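Local coordinates for aldehyde reductase YahK (Escherichia coli, PDB 1UUF), which reduces a wide range of aldehydes to the corresponding alcohols, using zinc and strongly preferring NADPH over NADH as electron donor, at residues 354-357 with 358-362. Residues are numbered along the deposited sequence; the frame is centred on the assembly and turned at random.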
loop_
_atom_site.group_PDB
_atom_site.type_symbol
_atom_site.label_atom_id
_atom_site.label_comp_id
_atom_site.label_asym_id
_atom_site.label_seq_id
_atom_site.Cartn_x
_atom_site.Cartn_y
_atom_site.Cartn_z
ATOM N N GLY A 354 -7.082 22.835 -16.635
ATOM C CA GLY A 354 -6.224 23.273 -15.549
ATOM C C GLY A 354 -6.012 24.771 -15.635
ATOM O O GLY A 354 -4.988 25.294 -15.193
ATOM N N ASP A 355 -6.993 25.464 -16.206
ATOM C CA ASP A 355 -6.918 26.909 -16.372
ATOM C C ASP A 355 -7.557 27.683 -15.221
ATOM O O ASP A 355 -8.463 28.493 -15.426
ATOM C CB ASP A 355 -7.566 27.310 -17.700
ATOM C CG ASP A 355 -7.497 28.801 -17.954
ATOM O OD1 ASP A 355 -6.400 29.379 -17.797
ATOM O OD2 ASP A 355 -8.536 29.394 -18.316
ATOM N N VAL A 356 -7.083 27.420 -14.009
ATOM C CA VAL A 356 -7.576 28.106 -12.820
ATOM C C VAL A 356 -6.500 28.028 -11.739
ATOM O O VAL A 356 -5.779 27.031 -11.638
ATOM C CB VAL A 356 -8.904 27.483 -12.303
ATOM C CG1 VAL A 356 -8.678 26.049 -11.840
ATOM C CG2 VAL A 356 -9.467 28.333 -11.173
ATOM N N LYS A 357 -6.382 29.086 -10.941
ATOM C CA LYS A 357 -5.380 29.134 -9.885
ATOM C C LYS A 357 -5.975 29.456 -8.516
ATOM O O LYS A 357 -5.975 30.613 -8.092
ATOM C CB LYS A 357 -4.305 30.171 -10.234
ATOM C CG LYS A 357 -3.478 29.818 -11.465
ATOM C CD LYS A 357 -2.377 30.839 -11.736
ATOM C CE LYS A 357 -2.939 32.193 -12.140
ATOM N NZ LYS A 357 -3.679 32.871 -11.036
ATOM N N TYR A 358 -6.471 28.439 -7.814
ATOM C CA TYR A 358 -6.466 27.058 -8.287
ATOM C C TYR A 358 -7.810 26.400 -8.044
ATOM O O TYR A 358 -7.969 25.197 -8.256
ATOM C CB TYR A 358 -5.393 26.250 -7.560
ATOM C CG TYR A 358 -3.999 26.664 -7.929
ATOM C CD1 TYR A 358 -3.391 27.760 -7.324
ATOM C CD2 TYR A 358 -3.314 26.001 -8.943
ATOM C CE1 TYR A 358 -2.131 28.191 -7.727
ATOM C CE2 TYR A 358 -2.059 26.421 -9.354
ATOM C CZ TYR A 358 -1.475 27.515 -8.745
ATOM O OH TYR A 358 -0.239 27.941 -9.164
ATOM N N ARG A 359 -8.774 27.196 -7.604
ATOM C CA ARG A 359 -10.095 26.678 -7.298
ATOM C C ARG A 359 -11.170 27.707 -7.593
ATOM O O ARG A 359 -11.048 28.869 -7.206
ATOM C CB ARG A 359 -10.157 26.302 -5.814
ATOM C CG ARG A 359 -10.345 24.820 -5.518
ATOM C CD ARG A 359 -11.763 24.372 -5.825
ATOM N NE ARG A 359 -12.045 23.031 -5.313
ATOM C CZ ARG A 359 -11.538 21.909 -5.817
ATOM N NH1 ARG A 359 -10.714 21.955 -6.855
ATOM N NH2 ARG A 359 -11.860 20.739 -5.283
ATOM N N PHE A 360 -12.217 27.288 -8.294
ATOM C CA PHE A 360 -13.321 28.192 -8.565
ATOM C C PHE A 360 -14.238 28.141 -7.352
ATOM O O PHE A 360 -14.435 27.079 -6.762
ATOM C CB PHE A 360 -14.119 27.754 -9.798
ATOM C CG PHE A 360 -13.442 28.049 -11.102
ATOM C CD1 PHE A 360 -12.953 27.017 -11.896
ATOM C CD2 PHE A 360 -13.299 29.358 -11.542
ATOM C CE1 PHE A 360 -12.332 27.283 -13.112
ATOM C CE2 PHE A 360 -12.679 29.639 -12.758
ATOM C CZ PHE A 360 -12.193 28.599 -13.545
ATOM N N VAL A 361 -14.782 29.291 -6.970
ATOM C CA VAL A 361 -15.711 29.360 -5.852
ATOM C C VAL A 361 -16.902 30.204 -6.273
ATOM O O VAL A 361 -16.750 31.344 -6.713
ATOM C CB VAL A 361 -15.064 29.971 -4.590
ATOM C CG1 VAL A 361 -16.115 30.169 -3.500
ATOM C CG2 VAL A 361 -13.981 29.041 -4.076
ATOM N N ILE A 362 -18.088 29.623 -6.148
ATOM C CA ILE A 362 -19.326 30.296 -6.511
ATOM C C ILE A 362 -19.777 31.290 -5.444
ATOM O O ILE A 362 -19.746 30.998 -4.249
ATOM C CB ILE A 362 -20.464 29.271 -6.713
ATOM C CG1 ILE A 362 -20.093 28.302 -7.833
ATOM C CG2 ILE A 362 -21.773 29.992 -7.014
ATOM C CD1 ILE A 362 -20.859 26.995 -7.774
#
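Val-356 packs on the ring of Phe-360, four residues further along the same chain. Its CG2 methyl sits over the middle of one ring face, 3.5 Å from the centroid and 9° off the ring normal, a CH-pi contact. CG2 lies anti to the backbone N of Val-356, and this aims the methyl at the ring. The CB of Val-356 touches nearer the rim, 3.5 Å from Phe-360 CE1. The other methyl, CG1, lies against the backbone of Tyr-358.

The peptide bond between Lys-357 and Tyr-358 is cis. It folds the tyrosine ring back over the preceding residue. Lys-357 CA lies over a ring face, 3.7 Å from the Tyr-358 ring centroid, a second CH-pi contact. Lys-357 CB stands above the same ring but displaced toward its rim, 3.9 Å from Tyr-358 CE1. The lysine chain then bends at its last two torsions and leads away. The CA-H of Tyr-358 also points almost straight at Val-356 O (177° at H), a CA-H...O contact with 3.4 Å between CA and O. No conventional hydrogen bond joins the two halves of this turn.

Helix 344-352 backs the turn: Phe-360 also rests on its Ala-347 and Met-351, and Asp-355 OD2 forms a salt bridge with Arg-350 NE. The ring of Tyr-358 meets the ring of His-208, their planes at about 20° to each other. The Arg-359 side chain lies beside the catalytic zinc site, against the ligand Cys-60, and its NE forms a salt bridge with Glu-83 OE1.

Gly-354, the first residue to leave the helical conformation after helix 344-352, takes a positive phi in a Schellman motif. Residues 354-358 thus connect helix 344-352 to strand 359-363 through a cis peptide, beside the catalytic zinc site of a zinc-containing alcohol dehydrogenase.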